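Local coordinates for protein uroporphyrin-III C-methyltransferase (Pseudomonas denitrificans, PDB 1S4D) that catalyses the two successive S-adenosyl-L-methionine-dependent methylations, at C-2 and C-7, that turn uroporphyrinogen III into precorrin-2 for cobalamin and siroheme synthesis, at residues T156-S161 with M182-K187; G199-D204 with T223-A228; V207-N212 with A241-G246. All coordinates share one frame; numbering follows the deposited sequence.

Interaction 1 (T156-S161 with M182-K187). With SAH (S-adenosyl-L-homocysteine), chain Q; GOL (glycerol), chain R.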
loop_
_atom_site.group_PDB
_atom_site.type_symbol
_atom_site.label_atom_id
_atom_site.label_comp_id
_atom_site.label_asym_id
_atom_site.label_seq_id
_atom_site.Cartn_x
_atom_site.Cartn_y
_atom_site.Cartn_z
ATOM N N THR B 156 -5.515 1.384 13.151
ATOM C CA THR B 156 -6.180 0.203 13.739
ATOM C C THR B 156 -7.187 0.650 14.734
ATOM O O THR B 156 -6.864 1.462 15.605
ATOM C CB THR B 156 -5.280 -0.659 14.586
ATOM O OG1 THR B 156 -3.937 -0.189 14.519
ATOM C CG2 THR B 156 -5.271 -2.030 14.070
ATOM N N GLY B 157 -8.370 0.055 14.651
ATOM C CA GLY B 157 -9.389 0.243 15.652
ATOM C C GLY B 157 -9.235 -0.844 16.685
ATOM O O GLY B 157 -10.008 -0.914 17.620
ATOM N N HIS B 158 -8.216 -1.677 16.522
ATOM C CA HIS B 158 -8.084 -2.889 17.313
ATOM C C HIS B 158 -8.283 -2.722 18.814
ATOM O O HIS B 158 -9.029 -3.484 19.421
ATOM C CB HIS B 158 -6.754 -3.593 17.056
ATOM C CG HIS B 158 -6.702 -4.962 17.647
ATOM N ND1 HIS B 158 -7.698 -5.893 17.439
ATOM C CD2 HIS B 158 -5.808 -5.546 18.481
ATOM C CE1 HIS B 158 -7.408 -7.001 18.100
ATOM N NE2 HIS B 158 -6.265 -6.817 18.739
ATOM N N ASP B 159 -7.588 -1.754 19.408
ATOM C CA ASP B 159 -7.614 -1.546 20.847
ATOM C C ASP B 159 -8.365 -0.265 21.174
ATOM O O ASP B 159 -7.900 0.529 21.986
ATOM C CB ASP B 159 -6.178 -1.420 21.380
ATOM C CG ASP B 159 -5.525 -2.768 21.679
ATOM O OD1 ASP B 159 -4.410 -2.980 21.167
ATOM O OD2 ASP B 159 -6.026 -3.652 22.422
ATOM N N SER B 160 -9.501 -0.044 20.522
ATOM C CA SER B 160 -10.264 1.183 20.719
ATOM C C SER B 160 -11.623 0.822 21.261
ATOM O O SER B 160 -12.646 1.257 20.724
ATOM C CB SER B 160 -10.429 1.958 19.415
ATOM O OG SER B 160 -9.199 2.471 18.951
ATOM N N SER B 161 -11.633 0.010 22.317
ATOM C CA SER B 161 -12.880 -0.474 22.897
ATOM C C SER B 161 -13.646 0.627 23.640
ATOM O O SER B 161 -14.880 0.657 23.595
ATOM C CB SER B 161 -12.645 -1.712 23.769
ATOM O OG SER B 161 -12.104 -1.365 25.024
ATOM N N MET B 182 -9.600 2.810 8.013
ATOM C CA MET B 182 -9.500 2.106 9.271
ATOM C C MET B 182 -9.493 0.600 9.078
ATOM O O MET B 182 -10.372 0.057 8.401
ATOM C CB MET B 182 -10.634 2.540 10.200
ATOM C CG MET B 182 -10.880 4.029 10.174
ATOM S SD MET B 182 -11.747 4.547 11.634
ATOM C CE MET B 182 -13.460 4.111 11.217
ATOM N N TYR B 183 -8.475 -0.028 9.675
ATOM C CA TYR B 183 -8.242 -1.466 9.718
ATOM C C TYR B 183 -8.765 -1.980 11.055
ATOM O O TYR B 183 -8.734 -1.253 12.043
ATOM C CB TYR B 183 -6.734 -1.744 9.658
ATOM C CG TYR B 183 -6.088 -1.513 8.300
ATOM C CD1 TYR B 183 -5.753 -0.212 7.848
ATOM C CD2 TYR B 183 -5.777 -2.590 7.481
ATOM C CE1 TYR B 183 -5.160 -0.004 6.598
ATOM C CE2 TYR B 183 -5.189 -2.397 6.256
ATOM C CZ TYR B 183 -4.893 -1.112 5.813
ATOM O OH TYR B 183 -4.322 -0.986 4.571
ATOM N N MET B 184 -9.264 -3.221 11.090
ATOM C CA MET B 184 -9.730 -3.849 12.334
ATOM C C MET B 184 -10.576 -2.936 13.214
ATOM O O MET B 184 -10.328 -2.824 14.408
ATOM C CB MET B 184 -8.558 -4.397 13.143
ATOM C CG MET B 184 -7.588 -5.221 12.303
ATOM S SD MET B 184 -6.164 -5.704 13.243
ATOM C CE MET B 184 -4.969 -4.550 12.618
ATOM N N ALA B 185 -11.603 -2.334 12.612
ATOM C CA ALA B 185 -12.428 -1.325 13.272
ATOM C C ALA B 185 -13.882 -1.748 13.375
ATOM O O ALA B 185 -14.742 -0.934 13.686
ATOM C CB ALA B 185 -12.316 0.008 12.540
ATOM N N MET B 186 -14.172 -3.014 13.114
ATOM C CA MET B 186 -15.571 -3.457 13.085
ATOM C C MET B 186 -16.141 -3.639 14.488
ATOM O O MET B 186 -17.192 -3.117 14.805
ATOM C CB MET B 186 -15.723 -4.766 12.298
ATOM C CG MET B 186 -15.424 -4.646 10.839
ATOM S SD MET B 186 -16.734 -3.852 9.936
ATOM C CE MET B 186 -17.863 -5.269 9.592
ATOM N N LYS B 187 -15.444 -4.400 15.315
ATOM C CA LYS B 187 -15.951 -4.797 16.609
ATOM C C LYS B 187 -16.134 -3.557 17.487
ATOM O O LYS B 187 -17.015 -3.511 18.333
ATOM C CB LYS B 187 -14.979 -5.807 17.235
ATOM C CG LYS B 187 -15.463 -6.499 18.499
ATOM C CD LYS B 187 -14.272 -7.016 19.314
ATOM C CE LYS B 187 -14.712 -8.046 20.398
ATOM N NZ LYS B 187 -15.081 -9.421 19.843
HETATM N N SAH Q . -1.286 -6.346 6.447
HETATM C CA SAH Q . -2.691 -6.338 6.079
HETATM C CB SAH Q . -3.545 -6.040 7.298
HETATM C CG SAH Q . -3.830 -7.253 8.163
HETATM S SD SAH Q . -4.533 -6.908 9.797
HETATM C C SAH Q . -2.955 -5.370 4.918
HETATM O O SAH Q . -2.060 -4.690 4.421
HETATM O OXT SAH Q . -4.061 -5.229 4.403
HETATM C "C5'" SAH Q . -6.172 -7.472 9.232
HETATM C "C4'" SAH Q . -7.169 -6.402 8.771
HETATM O "O4'" SAH Q . -6.937 -6.010 7.433
HETATM C "C3'" SAH Q . -8.638 -6.816 8.736
HETATM O "O3'" SAH Q . -9.277 -6.883 9.982
HETATM C "C2'" SAH Q . -9.263 -5.802 7.794
HETATM O "O2'" SAH Q . -9.507 -4.541 8.384
HETATM C "C1'" SAH Q . -8.139 -5.637 6.785
HETATM N N9 SAH Q . -8.304 -6.466 5.570
HETATM C C8 SAH Q . -7.431 -7.427 5.174
HETATM N N7 SAH Q . -7.868 -7.968 4.035
HETATM C C5 SAH Q . -9.017 -7.385 3.679
HETATM C C6 SAH Q . -9.868 -7.571 2.588
HETATM N N6 SAH Q . -9.590 -8.463 1.655
HETATM N N1 SAH Q . -11.010 -6.802 2.483
HETATM C C2 SAH Q . -11.280 -5.855 3.448
HETATM N N3 SAH Q . -10.432 -5.673 4.527
HETATM C C4 SAH Q . -9.311 -6.423 4.643
HETATM C C1 GOL R . -10.767 -7.250 15.698
HETATM O O1 GOL R . -9.370 -7.381 15.534
HETATM C C2 GOL R . -11.417 -7.413 14.326
HETATM O O2 GOL R . -11.751 -8.774 14.128
HETATM C C3 GOL R . -12.660 -6.537 14.212
HETATM O O3 GOL R . -12.541 -5.686 13.104
#
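The carbonyl O of Tyr183 takes the amide N of Gly157 at 2.9 Å, a nearly straight bond (163° at the hydrogen) running almost along the C=O axis. Thr156 CA adds a CH···O contact to the same oxygen, at the parallel bridge between Thr156 and Tyr183. Past this bridge Gly157 lies against Ala185; a type I turn from Gly157 to Ser160 then carries the chain away. Met184 leaves the strand with both backbone angles positive, and its N donates to O2' of S-adenosylhomocysteine (3.0 Å). With CG beside its own N (chi1 -48°), the Met184 side chain runs alongside Thr156 and brings Met184 CG to 3.3 Å from the ligand's O3'. Met184 SD stands 4.9 Å from the His158 ring centroid, obliquely, and 4.0 Å from the ligand's SD. With an alanine here the space between Thr156, His158 and the ligand's sulfur would probably be left unfilled. The Tyr183 ring presents its edge to the ligand carboxylate (CE2 to OXT 3.6 Å), and its hydroxyl is hydrogen-bonded to Thr130 and Gly132. The loop after strand 179-183 thus forms one wall of this precorrin methyltransferase's S-adenosylhomocysteine site, which presumably also takes the methyl donor.

Interaction 2 (G199-D204 with T223-A228)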
loop_
_atom_site.group_PDB
_atom_site.type_symbol
_atom_site.label_atom_id
_atom_site.label_comp_id
_atom_site.label_asym_id
_atom_site.label_seq_id
_atom_site.Cartn_x
_atom_site.Cartn_y
_atom_site.Cartn_z
ATOM N N GLY B 199 -14.696 14.492 17.953
ATOM C CA GLY B 199 -13.571 15.187 17.378
ATOM C C GLY B 199 -13.901 16.197 16.304
ATOM O O GLY B 199 -12.995 16.766 15.716
ATOM N N GLY B 200 -15.167 16.420 16.007
ATOM C CA GLY B 200 -15.514 17.504 15.094
ATOM C C GLY B 200 -15.971 17.081 13.713
ATOM O O GLY B 200 -16.409 17.898 12.893
ATOM N N ARG B 201 -15.842 15.787 13.457
ATOM C CA ARG B 201 -16.352 15.177 12.259
ATOM C C ARG B 201 -17.883 15.302 12.206
ATOM O O ARG B 201 -18.551 15.280 13.248
ATOM C CB ARG B 201 -15.952 13.720 12.315
ATOM C CG ARG B 201 -14.553 13.478 11.822
ATOM C CD ARG B 201 -14.364 13.992 10.409
ATOM N NE ARG B 201 -12.965 14.118 10.129
ATOM C CZ ARG B 201 -12.400 13.707 9.017
ATOM N NH1 ARG B 201 -11.093 13.861 8.886
ATOM N NH2 ARG B 201 -13.129 13.165 8.044
ATOM N N SER B 202 -18.455 15.443 11.017
ATOM C CA SER B 202 -19.904 15.623 10.928
ATOM C C SER B 202 -20.651 14.282 11.073
ATOM O O SER B 202 -20.263 13.304 10.440
ATOM C CB SER B 202 -20.285 16.286 9.604
ATOM O OG SER B 202 -21.656 16.047 9.299
ATOM N N PRO B 203 -21.731 14.244 11.868
ATOM C CA PRO B 203 -22.523 13.006 12.033
ATOM C C PRO B 203 -22.972 12.431 10.680
ATOM O O PRO B 203 -23.140 11.219 10.541
ATOM C CB PRO B 203 -23.732 13.456 12.876
ATOM C CG PRO B 203 -23.269 14.674 13.599
ATOM C CD PRO B 203 -22.279 15.365 12.663
ATOM N N ASP B 204 -23.098 13.297 9.684
ATOM C CA ASP B 204 -23.484 12.887 8.343
ATOM C C ASP B 204 -22.343 12.632 7.383
ATOM O O ASP B 204 -22.591 12.334 6.234
ATOM C CB ASP B 204 -24.365 13.961 7.717
ATOM C CG ASP B 204 -25.615 14.199 8.510
ATOM O OD1 ASP B 204 -26.303 15.220 8.282
ATOM O OD2 ASP B 204 -25.977 13.398 9.397
ATOM N N THR B 223 -23.025 4.682 3.992
ATOM C CA THR B 223 -23.610 5.070 5.252
ATOM C C THR B 223 -22.994 6.414 5.675
ATOM O O THR B 223 -22.339 7.081 4.876
ATOM C CB THR B 223 -23.455 3.943 6.310
ATOM O OG1 THR B 223 -24.376 4.226 7.377
ATOM C CG2 THR B 223 -22.097 3.950 7.009
ATOM N N THR B 224 -23.122 6.775 6.952
ATOM C CA THR B 224 -22.522 7.982 7.507
ATOM C C THR B 224 -21.952 7.633 8.866
ATOM O O THR B 224 -22.184 6.521 9.355
ATOM C CB THR B 224 -23.569 9.090 7.666
ATOM O OG1 THR B 224 -24.607 8.632 8.549
ATOM C CG2 THR B 224 -24.261 9.392 6.339
ATOM N N LEU B 225 -21.215 8.565 9.483
ATOM C CA LEU B 225 -20.596 8.308 10.795
ATOM C C LEU B 225 -21.655 7.997 11.872
ATOM O O LEU B 225 -21.541 7.013 12.612
ATOM C CB LEU B 225 -19.719 9.486 11.240
ATOM C CG LEU B 225 -18.312 9.662 10.643
ATOM C CD1 LEU B 225 -17.699 10.984 11.109
ATOM C CD2 LEU B 225 -17.366 8.482 10.915
ATOM N N ALA B 226 -22.696 8.826 11.946
ATOM C CA ALA B 226 -23.732 8.608 12.935
ATOM C C ALA B 226 -24.379 7.246 12.711
ATOM O O ALA B 226 -24.519 6.487 13.658
ATOM C CB ALA B 226 -24.751 9.700 12.887
ATOM N N ARG B 227 -24.749 6.925 11.471
ATOM C CA ARG B 227 -25.500 5.698 11.197
ATOM C C ARG B 227 -24.639 4.447 11.056
ATOM O O ARG B 227 -25.177 3.345 10.948
ATOM C CB ARG B 227 -26.323 5.844 9.924
ATOM C CG ARG B 227 -27.548 6.735 10.059
ATOM C CD ARG B 227 -27.894 7.489 8.786
ATOM N NE ARG B 227 -27.533 6.722 7.597
ATOM C CZ ARG B 227 -28.340 5.856 6.989
ATOM N NH1 ARG B 227 -27.914 5.194 5.908
ATOM N NH2 ARG B 227 -29.575 5.652 7.463
ATOM N N ALA B 228 -23.318 4.609 11.045
ATOM C CA ALA B 228 -22.426 3.510 10.690
ATOM C C ALA B 228 -22.627 2.256 11.541
ATOM O O ALA B 228 -22.760 1.137 11.012
ATOM C CB ALA B 228 -20.994 3.965 10.744
#
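Pro203 O accepts from Ala226 N at 2.8 Å, in the carbonyl plane on a lone pair, with 164° at the hydrogen; a carbonyl from the loop thus takes up an N-H of the first turn of helix 225-235. Beside this bond, CB of Pro203 meets CB of Ala226 at 3.9 Å. The methyl CG2 of Thr224 rests on Asp204 O (3.4 Å). Leu225 reaches the other way along the loop: its CD1 sits 3.5 Å from Arg201 CB, the two side chains crossing obliquely, and also lies against Ser202 O. Behind these contacts, Thr224 is the N-cap residue. Its OG1, held between backbone N and carbonyl carbon (chi1 60°), faces the helix and accepts a weak bond from Arg227 N. On the loop side, Ser202 OG accepts from Asp204 N (3.1 Å), an ST turn spanning Pro203. Arg201 turns its guanidinium away to Glu205, in a salt bridge, and to the carbonyls of Ala174 and Pro178. Gly200 ends helix 189-198 in a Schellman motif, and the loop runs on to strand 206-211; Leu225 reaches inward to Leu196 and Ile197 of the helix and Val245 of strand 241-245.

Interaction 3 (V207-N212 with A241-G246). With SAH (S-adenosyl-L-homocysteine), chain Q.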
loop_
_atom_site.group_PDB
_atom_site.type_symbol
_atom_site.label_atom_id
_atom_site.label_comp_id
_atom_site.label_asym_id
_atom_site.label_seq_id
_atom_site.Cartn_x
_atom_site.Cartn_y
_atom_site.Cartn_z
ATOM N N VAL B 207 -19.355 7.449 4.822
ATOM C CA VAL B 207 -18.537 6.353 5.323
ATOM C C VAL B 207 -18.858 5.146 4.415
ATOM O O VAL B 207 -20.003 4.961 3.995
ATOM C CB VAL B 207 -18.932 6.055 6.804
ATOM C CG1 VAL B 207 -18.490 4.687 7.268
ATOM C CG2 VAL B 207 -18.410 7.127 7.730
ATOM N N ALA B 208 -17.853 4.342 4.087
ATOM C CA ALA B 208 -18.103 3.075 3.392
ATOM C C ALA B 208 -17.405 1.954 4.139
ATOM O O ALA B 208 -16.349 2.167 4.732
ATOM C CB ALA B 208 -17.635 3.127 1.949
ATOM N N PHE B 209 -18.024 0.774 4.131
ATOM C CA PHE B 209 -17.435 -0.442 4.669
ATOM C C PHE B 209 -17.185 -1.284 3.450
ATOM O O PHE B 209 -18.082 -1.431 2.600
ATOM C CB PHE B 209 -18.433 -1.183 5.581
ATOM C CG PHE B 209 -18.612 -0.558 6.936
ATOM C CD1 PHE B 209 -18.016 -1.124 8.052
ATOM C CD2 PHE B 209 -19.384 0.602 7.090
ATOM C CE1 PHE B 209 -18.157 -0.541 9.306
ATOM C CE2 PHE B 209 -19.542 1.202 8.340
ATOM C CZ PHE B 209 -18.928 0.631 9.457
ATOM N N VAL B 210 -15.981 -1.831 3.340
ATOM C CA VAL B 210 -15.675 -2.746 2.250
ATOM C C VAL B 210 -15.206 -4.070 2.848
ATOM O O VAL B 210 -14.110 -4.163 3.419
ATOM C CB VAL B 210 -14.636 -2.147 1.249
ATOM C CG1 VAL B 210 -14.507 -3.025 0.014
ATOM C CG2 VAL B 210 -15.011 -0.709 0.829
ATOM N N CYS B 211 -16.052 -5.086 2.723
ATOM C CA CYS B 211 -15.761 -6.406 3.266
ATOM C C CYS B 211 -15.239 -7.329 2.205
ATOM O O CYS B 211 -15.813 -7.421 1.104
ATOM C CB CYS B 211 -17.006 -7.028 3.898
ATOM S SG CYS B 211 -17.674 -6.004 5.235
ATOM N N ASN B 212 -14.144 -8.014 2.534
ATOM C CA ASN B 212 -13.564 -8.966 1.619
ATOM C C ASN B 212 -13.281 -8.259 0.294
ATOM O O ASN B 212 -13.593 -8.788 -0.781
ATOM C CB ASN B 212 -14.523 -10.143 1.418
ATOM C CG ASN B 212 -14.882 -10.815 2.714
ATOM O OD1 ASN B 212 -14.047 -11.473 3.316
ATOM N ND2 ASN B 212 -16.109 -10.631 3.168
ATOM N N ALA B 241 -12.899 -6.123 6.995
ATOM C CA ALA B 241 -13.472 -4.979 6.313
ATOM C C ALA B 241 -12.549 -3.790 6.426
ATOM O O ALA B 241 -11.831 -3.647 7.398
ATOM C CB ALA B 241 -14.839 -4.634 6.904
ATOM N N ILE B 242 -12.550 -2.924 5.434
ATOM C CA ILE B 242 -11.865 -1.666 5.620
ATOM C C ILE B 242 -12.968 -0.614 5.748
ATOM O O ILE B 242 -13.910 -0.610 4.951
ATOM C CB ILE B 242 -10.938 -1.385 4.415
ATOM C CG1 ILE B 242 -9.673 -2.241 4.496
ATOM C CG2 ILE B 242 -10.647 0.130 4.275
ATOM C CD1 ILE B 242 -8.613 -1.694 5.432
ATOM N N VAL B 243 -12.867 0.254 6.750
ATOM C CA VAL B 243 -13.803 1.356 6.900
ATOM C C VAL B 243 -13.152 2.682 6.519
ATOM O O VAL B 243 -12.157 3.101 7.147
ATOM C CB VAL B 243 -14.285 1.500 8.323
ATOM C CG1 VAL B 243 -15.472 2.462 8.355
ATOM C CG2 VAL B 243 -14.643 0.138 8.921
ATOM N N VAL B 244 -13.712 3.329 5.496
ATOM C CA VAL B 244 -13.179 4.585 4.959
ATOM C C VAL B 244 -14.141 5.713 5.250
ATOM O O VAL B 244 -15.344 5.596 5.010
ATOM C CB VAL B 244 -12.894 4.490 3.405
ATOM C CG1 VAL B 244 -14.153 4.085 2.628
ATOM C CG2 VAL B 244 -12.302 5.790 2.845
ATOM N N VAL B 245 -13.601 6.808 5.752
ATOM C CA VAL B 245 -14.385 7.972 6.117
ATOM C C VAL B 245 -13.990 9.132 5.196
ATOM O O VAL B 245 -12.776 9.373 4.936
ATOM C CB VAL B 245 -14.127 8.331 7.594
ATOM C CG1 VAL B 245 -14.943 9.531 8.019
ATOM C CG2 VAL B 245 -14.438 7.121 8.503
ATOM N N GLY B 246 -15.000 9.827 4.665
ATOM C CA GLY B 246 -14.772 11.043 3.904
ATOM C C GLY B 246 -15.225 11.093 2.462
ATOM O O GLY B 246 -15.748 10.133 1.896
HETATM N N SAH Q . -1.286 -6.346 6.447
HETATM C CA SAH Q . -2.691 -6.338 6.079
HETATM C CB SAH Q . -3.545 -6.040 7.298
HETATM C CG SAH Q . -3.830 -7.253 8.163
HETATM S SD SAH Q . -4.533 -6.908 9.797
HETATM C C SAH Q . -2.955 -5.370 4.918
HETATM O O SAH Q . -2.060 -4.690 4.421
HETATM O OXT SAH Q . -4.061 -5.229 4.403
HETATM C "C5'" SAH Q . -6.172 -7.472 9.232
HETATM C "C4'" SAH Q . -7.169 -6.402 8.771
HETATM O "O4'" SAH Q . -6.937 -6.010 7.433
HETATM C "C3'" SAH Q . -8.638 -6.816 8.736
HETATM O "O3'" SAH Q . -9.277 -6.883 9.982
HETATM C "C2'" SAH Q . -9.263 -5.802 7.794
HETATM O "O2'" SAH Q . -9.507 -4.541 8.384
HETATM C "C1'" SAH Q . -8.139 -5.637 6.785
HETATM N N9 SAH Q . -8.304 -6.466 5.570
HETATM C C8 SAH Q . -7.431 -7.427 5.174
HETATM N N7 SAH Q . -7.868 -7.968 4.035
HETATM C C5 SAH Q . -9.017 -7.385 3.679
HETATM C C6 SAH Q . -9.868 -7.571 2.588
HETATM N N6 SAH Q . -9.590 -8.463 1.655
HETATM N N1 SAH Q . -11.010 -6.802 2.483
HETATM C C2 SAH Q . -11.280 -5.855 3.448
HETATM N N3 SAH Q . -10.432 -5.673 4.527
HETATM C C4 SAH Q . -9.311 -6.423 4.643
#
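Ala208 and Val244 exchange two backbone hydrogen bonds, N to O in each direction, both 3.0 Å. Val210 and Ile242 do the same, with Val210 N to Ile242 O at 2.9 Å. The return bond, Ile242 N to Val210 O, is 2.8 Å long. The donors of the second pair are tilted out of the carbonyl planes. Phe209-Val243 lies between the two bonded pairs, with Val207-Val245 and Cys211-Ala241 at the two ends, all non-hydrogen-bonded pairs, where CA-H groups of Val207, Phe209, Val243 and Ala241 turn to the carbonyl oxygens opposite.

The two strands are antiparallel neighbours (164°) inside the mixed five-stranded sheet of the C-terminal domain, flanked by strand 179-183 beyond 241-245 and by strand 219-224 beyond 206-211.

Apolar contacts divide between the sheet's two faces. On that of Val207, Phe209 and Cys211, Val243 CG1 stands over the Phe209 ring, 12° off its normal, in a CH-pi contact, with CG2 lying by CE1. Phe209 CG stays beside its own N (chi1 -76°), which lays the ring alongside Val243. CG2 of Val207 and CG2 of Val245 pack side by side, and Cys211 SG touches Ala241 CB at 3.6 Å; helix 225-235 covers Val207, Phe209 and Val245. On the other face Ala208 CB meets Val244 CG1, and Leu136 of helix 131-137 packs on Val210, Ile242 and Val244.

Ligand contacts gather at the Ala241 end. O2' of S-adenosylhomocysteine donates to Ala241 O (2.7 Å), while Ile242 CG1 approaches adenine N3 (3.5 Å) and Val210 O lies 3.3 Å from C2.

All three contacts belong to one mixed sheet, at different depths. Interaction 3 is its buried centre, made of repeated backbone bonds and aliphatic packing. Interaction 1, also largely buried, continues it where strand 179-183 ends beside 241-245: Met182 N reaches Val243 O at 2.7 Å, probably a hydrogen bond, and the Met186 sulfur packs on Phe209 and Ala241. Both touch S-adenosylhomocysteine, gripping its O2' by Met184 N and Ala241 O. Interaction 2 lies on the surface, away from the ligand; loop and helix-start contacts replace strand pairing there, with Leu225 as the inward link to Val207 and Val245. Segments of interactions 2 and 3 alternate along the chain, whereas interaction 1 closes before either opens.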